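Local coordinates for protein cellulose synthase 1 (Gluconacetobacter xylinus, PDB 4I86) that acts as the cyclic di-GMP-binding PilZ regulatory domain of a bacterial cellulose synthase, a small antiparallel beta-barrel domain that ends in a helix, at residues I16-A21 with G31-L36; I27-V32 with M45-K50; L36-A41 with S96-V101; G40-M45 with R81-W86; V57-V62 with L70-I75. All blocks are in the same frame, centred on the assembly; numbering follows the deposited sequence.

Contact 1 (I16-A21 with G31-L36); sequences IPVEVA and GVTEDL
I16 and V18 are tied to G31 and T33 by four hydrogen bonds. Three join backbone groups. V18 and G31 form an antiparallel hydrogen-bonded pair, with V18 N 3.0 Å from G31 O and G31 N 3.1 Å from V18 O. Further along, T33 N donates to I16 O at 2.9 Å. P17 has no N-H to give. It faces V32 as the non-hydrogen-bonded pair, and its CA makes a CA-H...O contact of 3.4 Å with G31 O.

The fourth bond uses a side chain. T33 OG1 lies between its own backbone N and carbonyl carbon (chi1 63°), which brings it 2.9 Å from I16 N. The bond is bent, with 141° at the hydrogen. The same hydroxyl is also bonded to A14 O, so two backbone groups hold it.

Apolar side chains add to this. T33 CG2 meets V18 CG1 at 3.4 Å, a tight fit in which the two side chains cross at about a right angle. I16 CD1 reaches L36 CD1 at 4.2 Å.

The segments belong to the hairpin of strands 17-22 and 28-36. Strand 55-63 flanks 17-22, strand 40-44 flanks 28-36, and helix 91-105 packs on I16 and L36.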
# COMPACT_ATOMS: atom_id res chain seq x y z
N ILE A 16 9.58 4.78 -1.67
CA ILE A 16 8.91 5.99 -1.20
C ILE A 16 8.37 5.82 0.20
O ILE A 16 7.84 4.75 0.54
CB ILE A 16 7.81 6.48 -2.19
CG1 ILE A 16 6.61 5.55 -2.22
CG2 ILE A 16 8.39 6.65 -3.59
CD1 ILE A 16 5.46 6.11 -3.03
N PRO A 17 8.53 6.86 1.03
CA PRO A 17 8.04 6.81 2.40
C PRO A 17 6.53 6.59 2.42
O PRO A 17 5.79 7.18 1.61
CB PRO A 17 8.37 8.22 2.94
CG PRO A 17 9.43 8.74 2.02
CD PRO A 17 9.13 8.16 0.68
N VAL A 18 6.07 5.78 3.35
CA VAL A 18 4.64 5.57 3.53
C VAL A 18 4.34 5.45 5.01
O VAL A 18 5.22 5.09 5.80
CB VAL A 18 4.17 4.30 2.79
CG1 VAL A 18 4.40 4.42 1.29
CG2 VAL A 18 4.89 3.07 3.34
N GLU A 19 3.10 5.75 5.38
CA GLU A 19 2.63 5.49 6.73
C GLU A 19 1.45 4.54 6.63
O GLU A 19 0.65 4.64 5.69
CB GLU A 19 2.21 6.80 7.42
CG GLU A 19 3.23 7.92 7.28
CD GLU A 19 2.59 9.27 7.03
OE1 GLU A 19 1.42 9.30 6.56
OE2 GLU A 19 3.24 10.31 7.30
N VAL A 20 1.33 3.63 7.59
CA VAL A 20 0.28 2.63 7.55
C VAL A 20 -0.41 2.53 8.90
O VAL A 20 0.25 2.37 9.93
CB VAL A 20 0.83 1.24 7.23
CG1 VAL A 20 -0.32 0.26 7.03
CG2 VAL A 20 1.73 1.30 6.00
N ALA A 21 -1.73 2.62 8.89
CA ALA A 21 -2.53 2.47 10.09
C ALA A 21 -3.56 1.37 9.86
O ALA A 21 -4.12 1.28 8.76
CB ALA A 21 -3.24 3.76 10.39
N GLY A 31 7.40 3.36 7.05
CA GLY A 31 8.23 2.47 6.25
C GLY A 31 8.56 3.07 4.90
O GLY A 31 8.24 4.23 4.66
N VAL A 32 9.24 2.30 4.04
CA VAL A 32 9.40 2.70 2.65
C VAL A 32 8.94 1.58 1.73
O VAL A 32 9.02 0.40 2.09
CB VAL A 32 10.86 3.10 2.28
CG1 VAL A 32 11.28 4.38 2.98
CG2 VAL A 32 11.83 1.96 2.59
N THR A 33 8.48 1.94 0.55
CA THR A 33 7.99 0.94 -0.39
C THR A 33 9.16 0.18 -1.00
O THR A 33 10.29 0.66 -1.03
CB THR A 33 7.16 1.58 -1.51
OG1 THR A 33 8.00 2.47 -2.27
CG2 THR A 33 5.99 2.34 -0.90
N GLU A 34 8.87 -1.02 -1.51
CA GLU A 34 9.84 -1.78 -2.28
C GLU A 34 9.36 -1.89 -3.72
O GLU A 34 10.11 -1.66 -4.67
CB GLU A 34 10.02 -3.17 -1.66
CG GLU A 34 10.63 -3.13 -0.26
CD GLU A 34 10.59 -4.48 0.42
OE1 GLU A 34 10.36 -5.49 -0.28
OE2 GLU A 34 10.78 -4.54 1.65
N ASP A 35 8.09 -2.23 -3.88
CA ASP A 35 7.48 -2.22 -5.20
C ASP A 35 6.01 -1.89 -5.07
O ASP A 35 5.41 -2.07 -4.00
CB ASP A 35 7.63 -3.58 -5.87
CG ASP A 35 6.77 -4.64 -5.21
OD1 ASP A 35 7.30 -5.37 -4.36
OD2 ASP A 35 5.56 -4.72 -5.52
N LEU A 36 5.44 -1.39 -6.15
CA LEU A 36 4.02 -1.07 -6.20
C LEU A 36 3.49 -1.71 -7.47
O LEU A 36 4.21 -1.81 -8.45
CB LEU A 36 3.80 0.44 -6.24
CG LEU A 36 4.18 1.15 -4.94
CD1 LEU A 36 4.28 2.64 -5.12
CD2 LEU A 36 3.16 0.85 -3.87

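Contact 2 (I27-V32 with M45-K50)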
# COMPACT_ATOMS: atom_id res chain seq x y z
N ILE A 27 -3.02 0.52 15.52
CA ILE A 27 -1.65 0.36 15.03
C ILE A 27 -1.31 1.39 13.95
O ILE A 27 -2.11 1.63 13.04
CB ILE A 27 -1.41 -1.07 14.49
CG1 ILE A 27 -1.70 -2.12 15.57
CG2 ILE A 27 0.01 -1.21 13.97
CD1 ILE A 27 -1.72 -3.55 15.05
N ILE A 28 -0.13 1.98 14.07
CA ILE A 28 0.38 2.95 13.10
C ILE A 28 1.88 2.80 12.97
O ILE A 28 2.61 2.89 13.96
CB ILE A 28 0.11 4.39 13.54
CG1 ILE A 28 -1.39 4.66 13.67
CG2 ILE A 28 0.77 5.37 12.56
CD1 ILE A 28 -1.68 6.10 14.01
N VAL A 29 2.35 2.57 11.74
CA VAL A 29 3.79 2.42 11.52
C VAL A 29 4.21 3.19 10.28
O VAL A 29 3.37 3.61 9.48
CB VAL A 29 4.21 0.94 11.37
CG1 VAL A 29 3.70 0.11 12.54
CG2 VAL A 29 3.69 0.37 10.05
N THR A 30 5.52 3.35 10.14
CA THR A 30 6.11 4.05 9.01
C THR A 30 7.05 3.08 8.30
O THR A 30 7.44 2.07 8.89
CB THR A 30 6.86 5.31 9.51
OG1 THR A 30 5.93 6.17 10.19
CG2 THR A 30 7.48 6.07 8.36
N GLY A 31 7.40 3.36 7.05
CA GLY A 31 8.23 2.47 6.25
C GLY A 31 8.56 3.07 4.90
O GLY A 31 8.24 4.23 4.66
N VAL A 32 9.24 2.30 4.04
CA VAL A 32 9.40 2.70 2.65
C VAL A 32 8.94 1.58 1.73
O VAL A 32 9.02 0.40 2.09
CB VAL A 32 10.86 3.10 2.28
CG1 VAL A 32 11.28 4.38 2.98
CG2 VAL A 32 11.83 1.96 2.59
N MET A 45 9.00 -2.54 6.36
CA MET A 45 8.32 -2.07 7.55
C MET A 45 8.24 -3.18 8.58
O MET A 45 8.42 -4.36 8.25
CB MET A 45 6.90 -1.61 7.19
CG MET A 45 6.04 -2.71 6.59
SD MET A 45 4.29 -2.25 6.50
CE MET A 45 3.62 -3.17 7.89
N SER A 46 7.94 -2.82 9.83
CA SER A 46 7.77 -3.79 10.90
C SER A 46 6.40 -3.68 11.55
O SER A 46 6.12 -2.70 12.25
CB SER A 46 8.89 -3.65 11.94
OG SER A 46 10.17 -3.69 11.32
N TRP A 47 5.56 -4.68 11.32
CA TRP A 47 4.20 -4.75 11.87
C TRP A 47 4.23 -5.40 13.26
O TRP A 47 4.72 -6.52 13.42
CB TRP A 47 3.31 -5.55 10.92
CG TRP A 47 1.82 -5.41 11.13
CD1 TRP A 47 0.96 -6.38 11.59
CD2 TRP A 47 1.01 -4.25 10.86
NE1 TRP A 47 -0.32 -5.88 11.64
CE2 TRP A 47 -0.32 -4.59 11.19
CE3 TRP A 47 1.28 -2.97 10.38
CZ2 TRP A 47 -1.38 -3.68 11.06
CZ3 TRP A 47 0.23 -2.07 10.25
CH2 TRP A 47 -1.08 -2.43 10.58
N PRO A 48 3.69 -4.69 14.28
CA PRO A 48 3.82 -5.07 15.69
C PRO A 48 2.73 -6.02 16.20
O PRO A 48 2.31 -5.90 17.35
CB PRO A 48 3.66 -3.73 16.41
CG PRO A 48 2.68 -2.99 15.54
CD PRO A 48 3.03 -3.38 14.12
N ALA A 49 2.28 -6.94 15.36
CA ALA A 49 1.34 -7.95 15.81
C ALA A 49 1.37 -9.12 14.85
O ALA A 49 1.90 -9.01 13.75
CB ALA A 49 -0.06 -7.36 15.91
N LYS A 50 0.82 -10.25 15.29
CA LYS A 50 0.70 -11.39 14.40
C LYS A 50 -0.58 -11.27 13.61
O LYS A 50 -1.64 -10.97 14.15
CB LYS A 50 0.75 -12.71 15.17
CG LYS A 50 2.17 -13.22 15.36
CD LYS A 50 2.93 -13.14 14.04
CE LYS A 50 4.29 -13.81 14.12
NZ LYS A 50 5.00 -13.76 12.80
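I27 lays its CG2 methyl over one face of the W47 indole. CG2 is 3.9 Å from the centroid of the six-membered ring and 16° off the ring normal, a CH-pi contact. It can do so because CG2 is anti to the backbone N of I27, while CG1 turns the other way (chi1 -57°) and carries CD1 along the benzo side of the ring to W47 CZ2. The two side chains cross at about a right angle. P48 CD lies above the same face, so I27 and P48 meet there, with I27 CG2 3.6 Å from P48 CG. I27 CD1 goes on to A49 CB at 4.2 Å.

V29 comes to W47 differently. Its CG2 lies at the ring edge, 4.1 Å from W47 CE3, and also touches M45 CE. Its other methyl, CG1, reaches P48 CD at 3.9 Å and S46 O at 3.7 Å. Beyond V29, G31 CA lies 4.4 Å from M45 CB.

The two chains run in roughly opposite directions, but their backbones are too far apart at I27 and V29 to pair as strands. Between these segments the contact is apolar packing. Methyl groups, a proline and an indole do the work near the surface.

Contact 3 (L36-A41 with S96-V101)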
# COMPACT_ATOMS: atom_id res chain seq x y z
N LEU A 36 5.44 -1.39 -6.15
CA LEU A 36 4.02 -1.07 -6.20
C LEU A 36 3.49 -1.71 -7.47
O LEU A 36 4.21 -1.81 -8.45
CB LEU A 36 3.80 0.44 -6.24
CG LEU A 36 4.18 1.15 -4.94
CD1 LEU A 36 4.28 2.64 -5.12
CD2 LEU A 36 3.16 0.85 -3.87
N SER A 37 2.25 -2.16 -7.44
CA SER A 37 1.61 -2.68 -8.64
C SER A 37 0.15 -2.27 -8.62
O SER A 37 -0.34 -1.71 -7.63
CB SER A 37 1.72 -4.21 -8.69
OG SER A 37 1.17 -4.75 -7.50
N MET A 38 -0.56 -2.57 -9.71
CA MET A 38 -2.00 -2.40 -9.73
C MET A 38 -2.68 -3.31 -8.69
O MET A 38 -3.82 -3.07 -8.30
CB MET A 38 -2.56 -2.67 -11.13
CG MET A 38 -2.28 -1.55 -12.14
SD MET A 38 -2.78 0.10 -11.60
CE MET A 38 -4.53 -0.13 -11.22
N GLY A 39 -1.98 -4.35 -8.24
CA GLY A 39 -2.56 -5.28 -7.28
C GLY A 39 -2.36 -4.86 -5.82
O GLY A 39 -3.23 -5.05 -4.97
N GLY A 40 -1.20 -4.28 -5.53
CA GLY A 40 -0.88 -3.87 -4.18
C GLY A 40 0.51 -3.30 -3.99
O GLY A 40 1.08 -2.65 -4.89
N ALA A 41 1.06 -3.53 -2.80
CA ALA A 41 2.34 -2.95 -2.42
C ALA A 41 3.21 -3.92 -1.64
O ALA A 41 2.69 -4.78 -0.93
CB ALA A 41 2.12 -1.68 -1.60
N SER A 96 -6.65 6.51 -7.53
CA SER A 96 -5.55 6.83 -6.63
C SER A 96 -4.46 5.79 -6.83
O SER A 96 -3.28 6.12 -6.88
CB SER A 96 -6.01 6.82 -5.18
OG SER A 96 -6.97 7.84 -4.99
N VAL A 97 -4.88 4.53 -6.98
CA VAL A 97 -3.94 3.45 -7.25
C VAL A 97 -3.23 3.69 -8.58
O VAL A 97 -2.02 3.55 -8.67
CB VAL A 97 -4.63 2.07 -7.27
CG1 VAL A 97 -3.65 0.97 -7.75
CG2 VAL A 97 -5.17 1.75 -5.89
N ILE A 98 -3.99 4.03 -9.62
CA ILE A 98 -3.42 4.34 -10.93
C ILE A 98 -2.43 5.51 -10.83
O ILE A 98 -1.32 5.44 -11.37
CB ILE A 98 -4.53 4.64 -11.99
CG1 ILE A 98 -5.35 3.38 -12.29
CG2 ILE A 98 -3.95 5.24 -13.25
CD1 ILE A 98 -6.56 3.61 -13.21
N ARG A 99 -2.81 6.57 -10.13
CA ARG A 99 -1.94 7.74 -10.03
C ARG A 99 -0.61 7.39 -9.38
O ARG A 99 0.44 7.87 -9.80
CB ARG A 99 -2.61 8.87 -9.23
CG ARG A 99 -3.66 9.66 -10.02
CD ARG A 99 -4.05 10.96 -9.27
NE ARG A 99 -5.02 10.71 -8.23
CZ ARG A 99 -4.95 11.20 -6.99
NH1 ARG A 99 -3.95 11.99 -6.63
NH2 ARG A 99 -5.89 10.89 -6.12
N LEU A 100 -0.66 6.57 -8.33
CA LEU A 100 0.52 6.08 -7.64
C LEU A 100 1.42 5.24 -8.53
O LEU A 100 2.61 5.54 -8.70
CB LEU A 100 0.12 5.25 -6.42
CG LEU A 100 1.23 4.60 -5.57
CD1 LEU A 100 2.24 5.64 -5.06
CD2 LEU A 100 0.62 3.81 -4.39
N VAL A 101 0.87 4.17 -9.09
CA VAL A 101 1.64 3.24 -9.92
C VAL A 101 2.17 3.87 -11.20
O VAL A 101 3.35 3.76 -11.50
CB VAL A 101 0.82 1.98 -10.27
CG1 VAL A 101 1.60 1.07 -11.24
CG2 VAL A 101 0.44 1.23 -9.02
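M38 curls back on itself to touch V97 and I98. Its chain bends at both chi2 (-52°) and chi3 (-56°), and this swings CE onto the helix. CE then lies 3.7 Å from V97 CG1 and 3.8 Å from I98 CG1, so it rests on two successive helical residues. M38 SD passes V101 CB at 4.3 Å. V101 carries CG1 anti to its backbone N (chi1 175°), which leaves CG2 beside that N. CG2 points at the turn and comes 3.3 Å from S37 O.

L36 and L100 make a separate apolar contact. Their side chains cross at about a right angle, and L36 CD1 is 3.6 Å from L100 CD1. L36 CD1 also leans on L100 CG, while L36 CD2 meets L100 CD2.

The segments meet through apolar side chains and through V101 CG2 against the backbone of the turn. S37 OG is satisfied within the turn. It accepts from G40 N at 3.1 Å and from G39 N at 3.3 Å, an ST turn that merges into an ST motif. S37 O, the oxygen beside V101 CG2, is bonded to W86 NE1. S37 N closes the turn with a bond of 2.8 Å to G40 O.

The turn joins strands 28-36 and 40-44, and helix 91-105 lies against it. L100 and V97 also rest on L70 of strand 66-77 and on W86 of strand 82-86. L104 of the helix adds to the packing round L36. The helix thus closes over one end of the sheet.

Contact 4 (G40-M45 with R81-W86); sequences GAAVKM and RGIFIW
F84 sends its side chain across A41 and V43 to M45. Its CB starts 4.5 Å from A41 CB, the partner in the strand register. CD2 lies near A41 O and V43 CG2, with the oxygen at the ring edge. CE2 is 3.7 Å from V43 CG2. At the far end, CZ meets M45 SD at 3.5 Å and M45 CE a little further off. The sulfur lies in the ring plane, 4.7 Å from the ring centroid and 90° off the ring normal, so this is an edge-on Met-aromatic contact. M45 bends at chi3 (-103°), which turns its methyl toward CZ as well.

W86 uses a face instead. G40 CA sits over its five-membered ring, 3.4 Å from the centroid, a CH-pi contact. A41 CB touches the benzo part of the same indole.

On the other side of the sheet, A42 CB meets I83 CD1 at 3.8 Å. The backbones are joined at two hydrogen-bonded pairs, A41 with F84 and V43 with G82. The second pair is short, with G82 N 2.7 Å from V43 O and V43 N 2.8 Å from G82 O.

F84 also touches V20, V57, I59 and I74 on three other strands. One large aromatic surrounded by strands that curl round it fits the interior of the PilZ beta barrel.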
# COMPACT_ATOMS: atom_id res chain seq x y z
N GLY A 40 -1.20 -4.28 -5.53
CA GLY A 40 -0.88 -3.87 -4.18
C GLY A 40 0.51 -3.30 -3.99
O GLY A 40 1.08 -2.65 -4.89
N ALA A 41 1.06 -3.53 -2.80
CA ALA A 41 2.34 -2.95 -2.42
C ALA A 41 3.21 -3.92 -1.64
O ALA A 41 2.69 -4.78 -0.93
CB ALA A 41 2.12 -1.68 -1.60
N ALA A 42 4.52 -3.79 -1.78
CA ALA A 42 5.44 -4.44 -0.85
C ALA A 42 6.20 -3.34 -0.13
O ALA A 42 6.78 -2.46 -0.78
CB ALA A 42 6.41 -5.38 -1.59
N VAL A 43 6.19 -3.38 1.20
CA VAL A 43 6.77 -2.29 1.98
C VAL A 43 7.82 -2.75 3.00
O VAL A 43 7.60 -3.72 3.74
CB VAL A 43 5.69 -1.51 2.75
CG1 VAL A 43 6.30 -0.27 3.44
CG2 VAL A 43 4.54 -1.10 1.81
N LYS A 44 8.95 -2.06 3.05
CA LYS A 44 9.92 -2.30 4.12
C LYS A 44 9.38 -1.68 5.41
O LYS A 44 9.30 -0.46 5.55
CB LYS A 44 11.29 -1.73 3.79
CG LYS A 44 12.40 -2.18 4.76
CD LYS A 44 13.76 -1.60 4.34
CE LYS A 44 14.70 -1.46 5.53
NZ LYS A 44 15.93 -0.68 5.17
N MET A 45 9.00 -2.54 6.36
CA MET A 45 8.32 -2.07 7.55
C MET A 45 8.24 -3.18 8.58
O MET A 45 8.42 -4.36 8.25
CB MET A 45 6.90 -1.61 7.19
CG MET A 45 6.04 -2.71 6.59
SD MET A 45 4.29 -2.25 6.50
CE MET A 45 3.62 -3.17 7.89
N ARG A 81 9.37 -6.53 6.11
CA ARG A 81 8.48 -6.62 4.96
C ARG A 81 6.99 -6.75 5.30
O ARG A 81 6.59 -7.62 6.06
CB ARG A 81 8.92 -7.78 4.05
CG ARG A 81 7.99 -8.05 2.87
CD ARG A 81 8.67 -7.78 1.53
NE ARG A 81 8.69 -8.98 0.70
CZ ARG A 81 9.80 -9.53 0.22
NH1 ARG A 81 10.98 -8.96 0.47
NH2 ARG A 81 9.75 -10.63 -0.52
N GLY A 82 6.19 -5.86 4.72
CA GLY A 82 4.74 -5.97 4.77
C GLY A 82 4.20 -6.07 3.35
O GLY A 82 4.62 -5.31 2.47
N ILE A 83 3.29 -7.01 3.11
CA ILE A 83 2.69 -7.18 1.78
C ILE A 83 1.22 -6.79 1.82
O ILE A 83 0.46 -7.25 2.69
CB ILE A 83 2.79 -8.63 1.24
CG1 ILE A 83 4.24 -9.13 1.29
CG2 ILE A 83 2.18 -8.71 -0.17
CD1 ILE A 83 5.22 -8.31 0.46
N PHE A 84 0.80 -5.98 0.85
CA PHE A 84 -0.57 -5.47 0.85
C PHE A 84 -1.25 -5.71 -0.50
O PHE A 84 -0.60 -5.83 -1.53
CB PHE A 84 -0.58 -3.97 1.14
CG PHE A 84 0.08 -3.58 2.44
CD1 PHE A 84 -0.67 -3.30 3.56
CD2 PHE A 84 1.47 -3.50 2.52
CE1 PHE A 84 -0.06 -2.95 4.75
CE2 PHE A 84 2.08 -3.14 3.72
CZ PHE A 84 1.31 -2.87 4.83
N ILE A 85 -2.58 -5.78 -0.46
CA ILE A 85 -3.39 -5.68 -1.67
C ILE A 85 -4.31 -4.47 -1.54
O ILE A 85 -4.88 -4.23 -0.48
CB ILE A 85 -4.25 -6.95 -1.89
CG1 ILE A 85 -5.09 -7.25 -0.64
CG2 ILE A 85 -3.36 -8.14 -2.24
CD1 ILE A 85 -6.08 -8.38 -0.83
N TRP A 86 -4.44 -3.69 -2.60
CA TRP A 86 -5.34 -2.54 -2.59
C TRP A 86 -6.78 -2.98 -2.42
O TRP A 86 -7.16 -4.05 -2.89
CB TRP A 86 -5.22 -1.75 -3.89
CG TRP A 86 -3.81 -1.34 -4.21
CD1 TRP A 86 -3.10 -1.64 -5.33
CD2 TRP A 86 -2.94 -0.57 -3.37
NE1 TRP A 86 -1.84 -1.09 -5.26
CE2 TRP A 86 -1.72 -0.43 -4.06
CE3 TRP A 86 -3.08 0.02 -2.11
CZ2 TRP A 86 -0.65 0.28 -3.53
CZ3 TRP A 86 -2.02 0.72 -1.59
CH2 TRP A 86 -0.81 0.84 -2.29

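Contact 5 (V57-V62 with L70-I75); sequences VYIRTV and LPARII
V57 and A72 face each other as an antiparallel hydrogen-bonded pair, and their side chains share one side of the sheet with I59 and L70. In V57, CG1 is anti to the carbonyl carbon (chi1 -55°), which leaves CG2 between the backbone N and the carbonyl carbon. From there CG2 lies over the partner strand, 3.9 Å from A72 CB. The other methyl, CG1, stands beside the backbone N and reaches I74 CG2 at 4.2 Å, the two side chains crossing at a slant.

I59 holds an extended chain, with chi2 -176°. Its CD1 reaches A72 CB, 4.2 Å away. L70 is turned off the usual staggered position at chi2 (91°), and its CD1 lies near I59 O.

The other side of the sheet carries Y58 and P71, a non-hydrogen-bonded pair. The phenol ring stands obliquely to P71, with Y58 CD1 4.0 Å from P71 CA. P71 has no N-H, but its CA makes a CA-H...O contact with V57 O.

Four backbone bonds complete the join. The I59 and L70 pair has L70 N 2.8 Å from I59 O, and V57 N is 2.8 Å from A72 O.

The two sides differ in chemistry. Small and branched aliphatic groups point to the barrel interior, where L70 meets helix 91-105 and I59 meets W86. The tyrosine and proline lie on the outer side, and polarity across the join is confined to the main chain.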
# COMPACT_ATOMS: atom_id res chain seq x y z
N VAL A 57 -6.37 -1.77 6.33
CA VAL A 57 -5.50 -0.65 6.72
C VAL A 57 -5.69 0.52 5.77
O VAL A 57 -6.41 0.42 4.76
CB VAL A 57 -4.00 -1.04 6.68
CG1 VAL A 57 -3.71 -2.28 7.55
CG2 VAL A 57 -3.53 -1.26 5.24
N TYR A 58 -5.07 1.65 6.11
CA TYR A 58 -4.97 2.77 5.21
C TYR A 58 -3.49 3.01 5.00
O TYR A 58 -2.72 2.95 5.97
CB TYR A 58 -5.66 4.03 5.79
CG TYR A 58 -7.15 3.86 5.99
CD1 TYR A 58 -8.01 3.80 4.90
CD2 TYR A 58 -7.70 3.75 7.26
CE1 TYR A 58 -9.37 3.63 5.07
CE2 TYR A 58 -9.09 3.59 7.44
CZ TYR A 58 -9.90 3.54 6.33
OH TYR A 58 -11.26 3.38 6.47
N ILE A 59 -3.10 3.25 3.75
CA ILE A 59 -1.73 3.58 3.42
C ILE A 59 -1.67 5.03 2.94
O ILE A 59 -2.47 5.45 2.11
CB ILE A 59 -1.17 2.64 2.34
CG1 ILE A 59 -1.12 1.20 2.87
CG2 ILE A 59 0.21 3.08 1.89
CD1 ILE A 59 -0.50 0.23 1.92
N ARG A 60 -0.76 5.81 3.52
CA ARG A 60 -0.63 7.20 3.14
C ARG A 60 0.78 7.47 2.63
O ARG A 60 1.76 6.95 3.17
CB ARG A 60 -0.96 8.11 4.32
CG ARG A 60 -0.73 9.59 4.04
CD ARG A 60 -1.20 10.46 5.18
NE ARG A 60 -1.09 11.87 4.83
CZ ARG A 60 -0.02 12.62 5.09
NH1 ARG A 60 1.02 12.09 5.70
NH2 ARG A 60 -0.00 13.90 4.72
N THR A 61 0.88 8.28 1.59
CA THR A 61 2.19 8.66 1.08
C THR A 61 2.01 9.92 0.26
O THR A 61 0.89 10.42 0.12
CB THR A 61 2.80 7.53 0.21
OG1 THR A 61 4.15 7.86 -0.15
CG2 THR A 61 1.96 7.28 -1.06
N VAL A 62 3.12 10.42 -0.27
CA VAL A 62 3.10 11.60 -1.12
C VAL A 62 3.86 11.32 -2.43
O VAL A 62 4.87 10.62 -2.46
CB VAL A 62 3.68 12.84 -0.38
CG1 VAL A 62 3.81 14.05 -1.31
CG2 VAL A 62 2.81 13.17 0.84
N LEU A 70 -4.76 5.40 0.42
CA LEU A 70 -5.34 4.24 -0.23
C LEU A 70 -5.72 3.16 0.77
O LEU A 70 -4.87 2.69 1.52
CB LEU A 70 -4.36 3.65 -1.26
CG LEU A 70 -3.64 4.62 -2.23
CD1 LEU A 70 -2.32 5.10 -1.66
CD2 LEU A 70 -3.41 3.93 -3.56
N PRO A 71 -7.01 2.76 0.79
CA PRO A 71 -7.40 1.62 1.63
C PRO A 71 -6.72 0.37 1.12
O PRO A 71 -6.43 0.26 -0.08
CB PRO A 71 -8.92 1.50 1.41
CG PRO A 71 -9.34 2.81 0.82
CD PRO A 71 -8.14 3.29 0.02
N ALA A 72 -6.47 -0.58 2.01
CA ALA A 72 -5.80 -1.79 1.61
C ALA A 72 -6.02 -2.86 2.65
O ALA A 72 -6.72 -2.65 3.65
CB ALA A 72 -4.30 -1.55 1.39
N ARG A 73 -5.45 -4.02 2.39
CA ARG A 73 -5.46 -5.12 3.34
C ARG A 73 -4.03 -5.61 3.49
O ARG A 73 -3.40 -5.93 2.49
CB ARG A 73 -6.40 -6.23 2.84
CG ARG A 73 -7.84 -6.08 3.34
CD ARG A 73 -8.80 -7.15 2.83
NE ARG A 73 -9.34 -6.81 1.51
CZ ARG A 73 -10.42 -7.37 0.97
NH1 ARG A 73 -11.11 -8.30 1.63
NH2 ARG A 73 -10.82 -6.98 -0.24
N ILE A 74 -3.49 -5.63 4.71
CA ILE A 74 -2.20 -6.28 4.90
C ILE A 74 -2.44 -7.79 4.88
O ILE A 74 -3.37 -8.28 5.53
CB ILE A 74 -1.43 -5.81 6.18
CG1 ILE A 74 -0.01 -6.42 6.20
CG2 ILE A 74 -2.19 -6.16 7.45
CD1 ILE A 74 0.99 -5.70 7.08
N ILE A 75 -1.65 -8.52 4.11
CA ILE A 75 -1.89 -9.95 3.97
C ILE A 75 -0.75 -10.80 4.53
O ILE A 75 -0.96 -11.95 4.90
CB ILE A 75 -2.20 -10.35 2.49
CG1 ILE A 75 -1.04 -9.97 1.57
CG2 ILE A 75 -3.51 -9.70 2.01
CD1 ILE A 75 -1.10 -10.64 0.19

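Overall arrangement
Contacts 3, 4 and 5 are buried, contact 1 is partly so, and contact 2 lies at the surface. Contacts 1, 4 and 5 are strand pairings that rest on backbone hydrogen bonds. Contacts 2 and 3 instead pack a loop or a helix on the sheet through apolar side chains. Contacts 1 and 2 share strand 28-36. Contacts 3 and 4 overlap at G40 and A41, though the helix touches only L36-M38. V32 O to K44 N bridges contacts 1 and 4, and the bonds I83 O to I75 N and I85 O to R73 N bridge contacts 4 and 5. Contacts 2 and 3 lie on opposite sides of the chain's centre, about 20 Å apart between centres.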